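Local coordinates for protein CrmK (Actinoalloteichus sp. WH1-2216-6, PDB 5I1V) that probably oxidises pathway shunt products with a covalently bound FAD, recycling them into caerulomycin biosynthesis, at residues A[121-126]-A[324-329]; A[139-144]-A[218-223]; A[264-269]-A[278-283]. One frame throughout, in Å; residues are numbered along the deposited sequence. Where two conformers were deposited one is given.

Contact 1: residues A[121-126]-A[324-329]; sequences GGFCMG and QLLAIP. With FAD (flavin-adenine dinucleotide), chain E.
Phe123 and Ile328 lie side by side, their side chains pointing the same way. The methyl CD1 of Ile328 meets the edge of the Phe123 ring, near its plane; Ile328 CD1 lies 3.3 Å from Phe123 CE1. FAD O4 lies over one face of the same ring, offset toward the rim. Phe123 CG sits between its backbone N and carbonyl carbon (chi1 59°), which turns the ring over to the flavin carbonyl. Its backbone N also donates to FAD O4 at 3.0 Å. An alanine in place of Phe123 would probably leave the Ile328 methyl without its ring partner and open a gap beside FAD O4. Cys124 is one of two covalent flavin anchors, with His64, in this FAD-linked oxidoreductase. Its SG is bonded to FAD C6 at 1.8 Å, and Ile328 CD1 packs 3.9 Å from that sulfur. A single beta bridge pairs Cys124 with Ile328. Ile328 N donates to Phe123 O at 3.1 Å, and Met125 N donates to Ile328 O at 3.2 Å. A water also donates to Ile328 O and accepts from Gly126 N. Met125 CG rests 3.9 Å from Ala327 CB.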
loop_
_atom_site.group_PDB
_atom_site.type_symbol
_atom_site.label_atom_id
_atom_site.label_comp_id
_atom_site.label_asym_id
_atom_site.label_seq_id
_atom_site.Cartn_x
_atom_site.Cartn_y
_atom_site.Cartn_z
ATOM N N GLY A 121 -15.630 6.611 -1.740
ATOM C CA GLY A 121 -15.218 5.618 -2.698
ATOM C C GLY A 121 -14.858 4.395 -1.871
ATOM O O GLY A 121 -15.099 4.356 -0.677
ATOM N N GLY A 122 -14.231 3.427 -2.482
ATOM C CA GLY A 122 -14.036 2.144 -1.810
ATOM C C GLY A 122 -12.857 2.074 -0.872
ATOM O O GLY A 122 -12.069 3.024 -0.746
ATOM N N PHE A 123 -12.736 0.899 -0.253
ATOM C CA PHE A 123 -11.709 0.630 0.708
ATOM C C PHE A 123 -10.539 -0.181 0.140
ATOM O O PHE A 123 -9.829 -0.826 0.909
ATOM C CB PHE A 123 -12.303 -0.049 1.976
ATOM C CG PHE A 123 -13.030 -1.370 1.735
ATOM C CD1 PHE A 123 -12.332 -2.571 1.632
ATOM C CD2 PHE A 123 -14.423 -1.420 1.690
ATOM C CE1 PHE A 123 -13.006 -3.776 1.445
ATOM C CE2 PHE A 123 -15.101 -2.626 1.493
ATOM C CZ PHE A 123 -14.389 -3.804 1.373
ATOM N N CYS A 124 -10.300 -0.181 -1.174
ATOM C CA CYS A 124 -9.101 -0.877 -1.627
ATOM C C CYS A 124 -8.085 0.058 -2.305
ATOM O O CYS A 124 -8.436 0.835 -3.186
ATOM C CB CYS A 124 -9.448 -2.077 -2.487
ATOM S SG CYS A 124 -10.557 -3.344 -1.743
ATOM N N MET A 125 -6.825 -0.063 -1.880
ATOM C CA MET A 125 -5.808 0.961 -2.089
ATOM C C MET A 125 -5.412 1.178 -3.518
ATOM O O MET A 125 -5.226 2.331 -3.937
ATOM C CB MET A 125 -4.545 0.604 -1.302
ATOM C CG MET A 125 -4.710 0.858 0.184
ATOM S SD MET A 125 -5.047 2.606 0.544
ATOM C CE MET A 125 -3.455 3.273 -0.019
ATOM N N GLY A 126 -5.314 0.075 -4.269
ATOM C CA GLY A 126 -4.830 0.118 -5.623
ATOM C C GLY A 126 -5.891 0.250 -6.720
ATOM O O GLY A 126 -5.555 0.188 -7.890
ATOM N N GLN A 324 -7.559 3.644 6.457
ATOM C CA GLN A 324 -6.356 2.921 6.084
ATOM C C GLN A 324 -6.263 1.594 6.882
ATOM O O GLN A 324 -5.744 0.600 6.377
ATOM C CB GLN A 324 -5.114 3.790 6.294
ATOM C CG GLN A 324 -4.991 4.919 5.241
ATOM C CD GLN A 324 -3.860 5.864 5.518
ATOM O OE1 GLN A 324 -3.319 5.863 6.593
ATOM N NE2 GLN A 324 -3.549 6.742 4.559
ATOM N N LEU A 325 -6.768 1.585 8.094
ATOM C CA LEU A 325 -6.702 0.354 8.933
ATOM C C LEU A 325 -7.503 -0.765 8.275
ATOM O O LEU A 325 -7.071 -1.925 8.258
ATOM C CB LEU A 325 -7.244 0.626 10.340
ATOM C CG LEU A 325 -7.279 -0.541 11.343
ATOM C CD1 LEU A 325 -5.891 -1.016 11.740
ATOM C CD2 LEU A 325 -8.030 -0.087 12.583
ATOM N N LEU A 326 -8.649 -0.403 7.715
ATOM C CA LEU A 326 -9.550 -1.340 7.045
ATOM C C LEU A 326 -9.261 -1.574 5.557
ATOM O O LEU A 326 -9.756 -2.537 4.982
ATOM C CB LEU A 326 -10.989 -0.856 7.257
ATOM C CG LEU A 326 -12.177 -1.303 6.391
ATOM C CD1 LEU A 326 -13.453 -0.936 7.115
ATOM C CD2 LEU A 326 -12.246 -0.613 5.049
ATOM N N ALA A 327 -8.448 -0.722 4.940
ATOM C CA ALA A 327 -8.129 -0.827 3.526
ATOM C C ALA A 327 -7.372 -2.099 3.211
ATOM O O ALA A 327 -6.625 -2.607 4.050
ATOM C CB ALA A 327 -7.299 0.340 3.071
ATOM N N ILE A 328 -7.544 -2.570 1.978
ATOM C CA ILE A 328 -6.806 -3.711 1.466
ATOM C C ILE A 328 -5.517 -3.250 0.763
ATOM O O ILE A 328 -5.529 -2.394 -0.165
ATOM C CB ILE A 328 -7.698 -4.626 0.573
ATOM C CG1 ILE A 328 -8.598 -5.484 1.470
ATOM C CG2 ILE A 328 -6.864 -5.567 -0.294
ATOM C CD1 ILE A 328 -9.914 -4.833 1.758
ATOM N N PRO A 329 -4.393 -3.785 1.219
ATOM C CA PRO A 329 -3.098 -3.409 0.669
ATOM C C PRO A 329 -2.954 -3.772 -0.787
ATOM O O PRO A 329 -3.460 -4.808 -1.239
ATOM C CB PRO A 329 -2.092 -4.240 1.472
ATOM C CG PRO A 329 -2.829 -4.839 2.614
ATOM C CD PRO A 329 -4.293 -4.753 2.346
HETATM P PA FAD E . -9.215 -2.056 -14.469
HETATM O O1A FAD E . -8.989 -3.545 -14.387
HETATM O O2A FAD E . -8.055 -1.247 -14.971
HETATM O O5B FAD E . -10.499 -1.750 -15.320
HETATM C C5B FAD E . -11.798 -2.203 -14.952
HETATM C C4B FAD E . -12.722 -2.117 -16.175
HETATM O O4B FAD E . -12.901 -0.715 -16.458
HETATM C C3B FAD E . -12.227 -2.706 -17.479
HETATM O O3B FAD E . -13.353 -3.039 -18.271
HETATM C C2B FAD E . -11.505 -1.559 -18.130
HETATM O O2B FAD E . -11.182 -1.677 -19.519
HETATM C C1B FAD E . -12.390 -0.374 -17.725
HETATM N N9A FAD E . -11.602 0.873 -17.552
HETATM C C8A FAD E . -10.487 1.096 -16.791
HETATM N N7A FAD E . -10.014 2.365 -17.015
HETATM C C5A FAD E . -10.835 2.903 -17.892
HETATM C C6A FAD E . -10.889 4.210 -18.499
HETATM N N6A FAD E . -9.974 5.083 -18.124
HETATM N N1A FAD E . -11.868 4.434 -19.381
HETATM C C2A FAD E . -12.761 3.488 -19.741
HETATM N N3A FAD E . -12.813 2.256 -19.172
HETATM C C4A FAD E . -11.820 1.948 -18.299
HETATM N N1 FAD E . -15.406 -1.254 -5.683
HETATM C C2 FAD E . -16.152 -0.510 -4.833
HETATM O O2 FAD E . -17.128 0.122 -5.256
HETATM N N3 FAD E . -15.884 -0.412 -3.513
HETATM C C4 FAD E . -14.897 -1.058 -2.906
HETATM O O4 FAD E . -14.671 -0.900 -1.688
HETATM C C4X FAD E . -14.025 -1.877 -3.735
HETATM N N5 FAD E . -12.989 -2.568 -3.184
HETATM C C5X FAD E . -12.149 -3.226 -3.998
HETATM C C6 FAD E . -10.991 -3.804 -3.477
HETATM C C7 FAD E . -10.079 -4.515 -4.257
HETATM C C7M FAD E . -8.825 -5.114 -3.610
HETATM C C8 FAD E . -10.389 -4.633 -5.698
HETATM C C8M FAD E . -9.486 -5.399 -6.625
HETATM C C9 FAD E . -11.546 -4.070 -6.249
HETATM C C9A FAD E . -12.440 -3.363 -5.447
HETATM N N10 FAD E . -13.595 -2.770 -5.971
HETATM C C10 FAD E . -14.384 -1.984 -5.151
HETATM C "C1'" FAD E . -14.069 -3.068 -7.322
HETATM C "C2'" FAD E . -13.581 -2.040 -8.291
HETATM O "O2'" FAD E . -14.409 -0.899 -8.192
HETATM C "C3'" FAD E . -13.532 -2.551 -9.693
HETATM O "O3'" FAD E . -12.661 -3.715 -9.731
HETATM C "C4'" FAD E . -13.070 -1.455 -10.677
HETATM O "O4'" FAD E . -13.641 -1.756 -11.950
HETATM C "C5'" FAD E . -11.557 -1.402 -10.750
HETATM O "O5'" FAD E . -11.189 -0.315 -11.601
HETATM P P FAD E . -9.686 -0.318 -12.104
HETATM O O1P FAD E . -8.756 -0.511 -10.963
HETATM O O2P FAD E . -9.463 0.851 -13.011
HETATM O O3P FAD E . -9.657 -1.675 -12.990
HETATM O O HOH W 1 -5.719 -2.521 -3.148
#

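Contact 2: residues A[139-144]-A[218-223]; sequences GPLSRL and RPPASF
Leu141 reaches with its two methyls into the corner formed by Pro219, Pro220 and Phe223. Its CD1 meets Pro219 CB at 4.0 Å. The other methyl, CD2, lies 4.0 Å from Phe223 CZ. The same CD2 is near Pro220 CD, at 4.5 Å. The CG of Leu141 is anti to its carbonyl carbon (chi1 -62°), and chi2 of -179° sends CD1 straight on to Pro219, while CD2 branches off toward Phe223. Leu141 meets both Pro219 and Phe223 at a slant. Leu144, three residues on and in helix 142-145, adds a looser contact through CD1, which is 4.4 Å from Pro220 CG. The contact is apolar and made by side-chain carbons.

The backbone of 139-144 is shaped by a type I beta turn from Gly139 to Ser142. Ser142 N donates to Gly139 O at 2.8 Å. Gly139 N in turn donates to Ser142 OG at 3.0 Å, in a nearly straight bond of 170°. The two bonds close the turn, whose last residue begins helix 142-145.

Trp319, at the start of helix 319-326, packs on both Leu141 and Pro219, and Thr118 touches the same two residues. The contact thus sets helix 142-145 against the lead-in to strand 222-231, with strand 277-285 alongside at Gln283 and Pro285.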
loop_
_atom_site.group_PDB
_atom_site.type_symbol
_atom_site.label_atom_id
_atom_site.label_comp_id
_atom_site.label_asym_id
_atom_site.label_seq_id
_atom_site.Cartn_x
_atom_site.Cartn_y
_atom_site.Cartn_z
ATOM N N GLY A 139 -18.250 2.878 -0.595
ATOM C CA GLY A 139 -17.461 2.414 0.507
ATOM C C GLY A 139 -17.990 2.813 1.866
ATOM O O GLY A 139 -19.179 3.091 2.018
ATOM N N PRO A 140 -17.122 2.745 2.884
ATOM C CA PRO A 140 -17.586 2.878 4.267
ATOM C C PRO A 140 -18.311 4.156 4.587
ATOM O O PRO A 140 -19.132 4.165 5.500
ATOM C CB PRO A 140 -16.306 2.742 5.093
ATOM C CG PRO A 140 -15.444 1.864 4.279
ATOM C CD PRO A 140 -15.749 2.210 2.834
ATOM N N LEU A 141 -18.054 5.238 3.870
ATOM C CA LEU A 141 -18.779 6.471 4.146
ATOM C C LEU A 141 -20.067 6.592 3.300
ATOM O O LEU A 141 -20.735 7.617 3.373
ATOM C CB LEU A 141 -17.895 7.708 3.898
ATOM C CG LEU A 141 -16.625 7.855 4.780
ATOM C CD1 LEU A 141 -15.820 9.125 4.477
ATOM C CD2 LEU A 141 -17.057 7.880 6.239
ATOM N N SER A 142 -20.424 5.586 2.512
ATOM C CA SER A 142 -21.581 5.783 1.609
ATOM C C SER A 142 -22.898 5.972 2.398
ATOM O O SER A 142 -23.752 6.704 1.951
ATOM C CB SER A 142 -21.711 4.643 0.602
ATOM O OG SER A 142 -20.636 4.696 -0.335
ATOM N N ARG A 143 -23.076 5.303 3.550
ATOM C CA ARG A 143 -24.277 5.604 4.374
ATOM C C ARG A 143 -24.475 7.068 4.732
ATOM O O ARG A 143 -25.598 7.555 4.767
ATOM C CB ARG A 143 -24.312 4.716 5.621
ATOM C CG ARG A 143 -24.619 3.328 5.188
ATOM C CD ARG A 143 -24.117 2.291 6.134
ATOM N NE ARG A 143 -24.691 2.373 7.475
ATOM C CZ ARG A 143 -25.810 1.758 7.872
ATOM N NH1 ARG A 143 -26.563 1.060 7.017
ATOM N NH2 ARG A 143 -26.195 1.873 9.142
ATOM N N LEU A 144 -23.374 7.760 4.953
ATOM C CA LEU A 144 -23.381 9.159 5.313
ATOM C C LEU A 144 -23.324 10.064 4.099
ATOM O O LEU A 144 -23.943 11.114 4.121
ATOM C CB LEU A 144 -22.203 9.486 6.238
ATOM C CG LEU A 144 -22.379 8.882 7.644
ATOM C CD1 LEU A 144 -21.088 8.913 8.454
ATOM C CD2 LEU A 144 -23.514 9.546 8.423
ATOM N N ARG A 218 -16.497 17.115 4.207
ATOM C CA ARG A 218 -15.481 16.851 5.200
ATOM C C ARG A 218 -15.897 15.597 5.895
ATOM O O ARG A 218 -16.997 15.562 6.402
ATOM C CB ARG A 218 -15.450 17.976 6.241
ATOM C CG ARG A 218 -14.789 19.237 5.752
ATOM C CD ARG A 218 -14.653 20.227 6.896
ATOM N NE ARG A 218 -14.983 21.552 6.392
ATOM C CZ ARG A 218 -14.139 22.340 5.738
ATOM N NH1 ARG A 218 -12.890 21.939 5.511
ATOM N NH2 ARG A 218 -14.550 23.533 5.297
ATOM N N PRO A 219 -15.034 14.573 5.961
ATOM C CA PRO A 219 -15.512 13.395 6.725
ATOM C C PRO A 219 -15.568 13.696 8.230
ATOM O O PRO A 219 -15.054 14.735 8.664
ATOM C CB PRO A 219 -14.451 12.361 6.431
ATOM C CG PRO A 219 -13.177 13.169 6.263
ATOM C CD PRO A 219 -13.609 14.473 5.636
ATOM N N PRO A 220 -16.174 12.805 9.031
ATOM C CA PRO A 220 -16.117 12.952 10.501
ATOM C C PRO A 220 -14.658 12.909 10.978
ATOM O O PRO A 220 -13.846 12.224 10.386
ATOM C CB PRO A 220 -16.900 11.740 10.996
ATOM C CG PRO A 220 -17.833 11.436 9.857
ATOM C CD PRO A 220 -16.974 11.630 8.648
ATOM N N ALA A 221 -14.303 13.683 11.978
ATOM C CA ALA A 221 -12.892 13.789 12.342
ATOM C C ALA A 221 -12.343 12.471 12.897
ATOM O O ALA A 221 -11.213 12.143 12.650
ATOM C CB ALA A 221 -12.679 14.928 13.331
ATOM N N SER A 222 -13.158 11.715 13.621
ATOM C CA SER A 222 -12.657 10.484 14.226
ATOM C C SER A 222 -13.797 9.558 14.535
ATOM O O SER A 222 -14.959 9.999 14.533
ATOM C CB SER A 222 -11.780 10.758 15.445
ATOM O OG SER A 222 -12.530 11.002 16.576
ATOM N N PHE A 223 -13.429 8.282 14.702
ATOM C CA PHE A 223 -14.326 7.157 14.775
ATOM C C PHE A 223 -13.962 6.253 15.942
ATOM O O PHE A 223 -12.780 6.063 16.246
ATOM C CB PHE A 223 -14.191 6.294 13.519
ATOM C CG PHE A 223 -14.876 6.877 12.335
ATOM C CD1 PHE A 223 -14.332 7.944 11.694
ATOM C CD2 PHE A 223 -16.092 6.377 11.893
ATOM C CE1 PHE A 223 -14.977 8.538 10.623
ATOM C CE2 PHE A 223 -16.736 6.957 10.827
ATOM C CZ PHE A 223 -16.174 8.041 10.187
#

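Contact 3: residues A[264-269]-A[278-283]; sequences LYALLE and LAMHAQ
Strands 265-271 and 277-285 form a beta hairpin within a large antiparallel sheet, and this contact covers five of its residue pairs. The axes of the short segments approach to 4.7 Å and run antiparallel, at 172°. Tyr265 with Gln283, Leu267 with His281 and Glu269 with Ala279 are hydrogen-bonded pairs, each joined by two backbone bonds. The Glu269 N to Ala279 O bond is the shortest, at 2.7 Å. Ala266 with Ala282 and Leu268 with Met280 are the non-hydrogen-bonded pairs.

The side chains of Tyr265, Leu267, Glu269, Ala279, His281 and Gln283 share one face. In one of two deposited conformers, His281 CG sits between its backbone N and carbonyl carbon (chi1 58°), which swings the imidazole across to the neighbouring strand. NE2 of this ring then lies 3.3 Å from Leu267 CB, and CE1 lies near Leu267 CD2. In this conformer a water lies between Tyr265 OH and His281 NE2, but that link is doubtful. A second water would join His281 ND1 to Glu269 OE1, to which it donates at 3.0 Å. Gln283 crosses Tyr265 at a slant, with Gln283 CD 4.0 Å from Tyr265 CD2 and the amide plane turned 72° from the ring.

On the other face, Ala266 CB and Ala282 CB touch at 3.8 Å. Leu268 CD1 meets Met280 CB at 3.9 Å. Helix 291-303 covers this side, where Phe298, Leu299 and Leu302 pack on Met280. The Tyr265 face looks toward the flavin-binding part and touches Pro140. Strand 374-379 flanks the hairpin beyond 265-271, and strand 222-231 beyond 277-285. A broad antiparallel sheet with helices on its far side is typical of the substrate domain of berberine-bridge-type FAD-linked oxidases.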
loop_
_atom_site.group_PDB
_atom_site.type_symbol
_atom_site.label_atom_id
_atom_site.label_comp_id
_atom_site.label_asym_id
_atom_site.label_seq_id
_atom_site.Cartn_x
_atom_site.Cartn_y
_atom_site.Cartn_z
ATOM N N LEU A 264 -23.244 4.281 11.972
ATOM C CA LEU A 264 -22.529 3.041 12.240
ATOM C C LEU A 264 -22.451 2.168 10.975
ATOM O O LEU A 264 -23.459 1.751 10.417
ATOM C CB LEU A 264 -23.160 2.315 13.422
ATOM C CG LEU A 264 -22.400 1.231 14.180
ATOM C CD1 LEU A 264 -23.134 0.856 15.465
ATOM C CD2 LEU A 264 -22.203 0.013 13.302
ATOM N N TYR A 265 -21.225 1.907 10.537
ATOM C CA TYR A 265 -20.942 1.083 9.354
ATOM C C TYR A 265 -20.281 -0.193 9.839
ATOM O O TYR A 265 -19.307 -0.149 10.588
ATOM C CB TYR A 265 -19.958 1.815 8.424
ATOM C CG TYR A 265 -19.344 0.912 7.376
ATOM C CD1 TYR A 265 -20.090 0.498 6.266
ATOM C CD2 TYR A 265 -18.036 0.453 7.497
ATOM C CE1 TYR A 265 -19.558 -0.342 5.318
ATOM C CE2 TYR A 265 -17.498 -0.417 6.561
ATOM C CZ TYR A 265 -18.271 -0.807 5.469
ATOM O OH TYR A 265 -17.732 -1.642 4.513
ATOM N N ALA A 266 -20.770 -1.324 9.372
ATOM C CA ALA A 266 -20.160 -2.590 9.755
ATOM C C ALA A 266 -20.065 -3.584 8.620
ATOM O O ALA A 266 -20.940 -3.624 7.735
ATOM C CB ALA A 266 -20.926 -3.175 10.914
ATOM N N LEU A 267 -18.996 -4.380 8.650
ATOM C CA LEU A 267 -18.784 -5.432 7.683
ATOM C C LEU A 267 -18.528 -6.749 8.420
ATOM O O LEU A 267 -17.632 -6.830 9.245
ATOM C CB LEU A 267 -17.603 -5.087 6.802
ATOM C CG LEU A 267 -17.342 -6.002 5.607
ATOM C CD1 LEU A 267 -16.817 -5.259 4.380
ATOM C CD2 LEU A 267 -16.334 -7.050 5.974
ATOM N N LEU A 268 -19.294 -7.771 8.066
ATOM C CA LEU A 268 -19.164 -9.102 8.658
ATOM C C LEU A 268 -18.510 -10.028 7.621
ATOM O O LEU A 268 -19.016 -10.175 6.547
ATOM C CB LEU A 268 -20.536 -9.610 8.995
ATOM C CG LEU A 268 -20.591 -11.020 9.579
ATOM C CD1 LEU A 268 -19.812 -11.103 10.886
ATOM C CD2 LEU A 268 -22.063 -11.360 9.736
ATOM N N GLU A 269 -17.369 -10.618 7.931
ATOM C CA GLU A 269 -16.695 -11.491 6.985
ATOM C C GLU A 269 -16.864 -12.908 7.492
ATOM O O GLU A 269 -16.311 -13.267 8.533
ATOM C CB GLU A 269 -15.209 -11.210 6.908
ATOM C CG GLU A 269 -14.851 -9.824 6.450
ATOM C CD GLU A 269 -13.355 -9.664 6.169
ATOM O OE1 GLU A 269 -12.690 -8.942 6.945
ATOM O OE2 GLU A 269 -12.851 -10.273 5.178
ATOM N N LEU A 278 -14.716 -16.136 12.152
ATOM C CA LEU A 278 -15.513 -15.098 11.466
ATOM C C LEU A 278 -15.002 -13.782 11.996
ATOM O O LEU A 278 -14.502 -13.743 13.096
ATOM C CB LEU A 278 -16.985 -15.174 11.830
ATOM C CG LEU A 278 -17.986 -16.157 11.211
ATOM C CD1 LEU A 278 -17.409 -17.260 10.384
ATOM C CD2 LEU A 278 -18.924 -16.728 12.251
ATOM N N ALA A 279 -15.091 -12.691 11.211
ATOM C CA ALA A 279 -14.507 -11.446 11.642
ATOM C C ALA A 279 -15.488 -10.324 11.316
ATOM O O ALA A 279 -16.212 -10.401 10.342
ATOM C CB ALA A 279 -13.186 -11.213 10.923
ATOM N N MET A 280 -15.563 -9.318 12.159
ATOM C CA MET A 280 -16.336 -8.143 11.817
ATOM C C MET A 280 -15.591 -6.892 12.208
ATOM O O MET A 280 -14.902 -6.871 13.230
ATOM C CB MET A 280 -17.707 -8.173 12.474
ATOM C CG MET A 280 -18.443 -6.842 12.359
ATOM S SD MET A 280 -20.006 -6.915 13.197
ATOM C CE MET A 280 -19.428 -6.498 14.827
ATOM N N HIS A 281 -15.705 -5.862 11.365
ATOM C CA HIS A 281 -15.277 -4.543 11.794
ATOM C C HIS A 281 -16.447 -3.580 11.723
ATOM O O HIS A 281 -17.313 -3.671 10.859
ATOM C CB HIS A 281 -14.066 -4.022 11.019
ATOM C CG HIS A 281 -14.280 -3.939 9.547
ATOM N ND1 HIS A 281 -13.843 -4.915 8.684
ATOM C CD2 HIS A 281 -14.907 -3.014 8.788
ATOM C CE1 HIS A 281 -14.172 -4.586 7.448
ATOM N NE2 HIS A 281 -14.812 -3.433 7.481
ATOM N N ALA A 282 -16.498 -2.699 12.711
ATOM C CA ALA A 282 -17.518 -1.687 12.793
ATOM C C ALA A 282 -16.925 -0.378 13.242
ATOM O O ALA A 282 -15.888 -0.348 13.956
ATOM C CB ALA A 282 -18.632 -2.121 13.714
ATOM N N GLN A 283 -17.547 0.708 12.775
ATOM C CA GLN A 283 -17.085 2.036 13.062
ATOM C C GLN A 283 -18.255 2.960 13.137
ATOM O O GLN A 283 -19.241 2.748 12.484
ATOM C CB GLN A 283 -16.066 2.533 11.991
ATOM C CG GLN A 283 -16.649 2.662 10.597
ATOM C CD GLN A 283 -15.680 3.011 9.476
ATOM O OE1 GLN A 283 -14.703 2.355 9.255
ATOM N NE2 GLN A 283 -16.000 4.042 8.732
HETATM O O HOH W 2 -15.276 -2.071 4.634
HETATM O O HOH W 3 -14.275 -7.845 9.211
#

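How the contacts relate
Contact 1 holds the flavin itself, while contacts 2 and 3 lie farther out, with centres 14 Å from that of contact 1. Both are nested in the chain loop that contact 1 closes. Pro140 of contact 2 is a meeting point: its CD packs 4.0 Å from Phe123 CD2, and its CB lies 3.7 Å from Tyr265 CE2. Leu326 of contact 1 also faces Tyr265 and Gln283 of contact 3. The side chain of Tyr265 is about 7 Å from FAD, and that of Leu141 about 11 Å. Contacts 2 and 3 reach neighbouring strands of one sheet, where Phe223 CE2 lies 3.7 Å from Gln283 NE2.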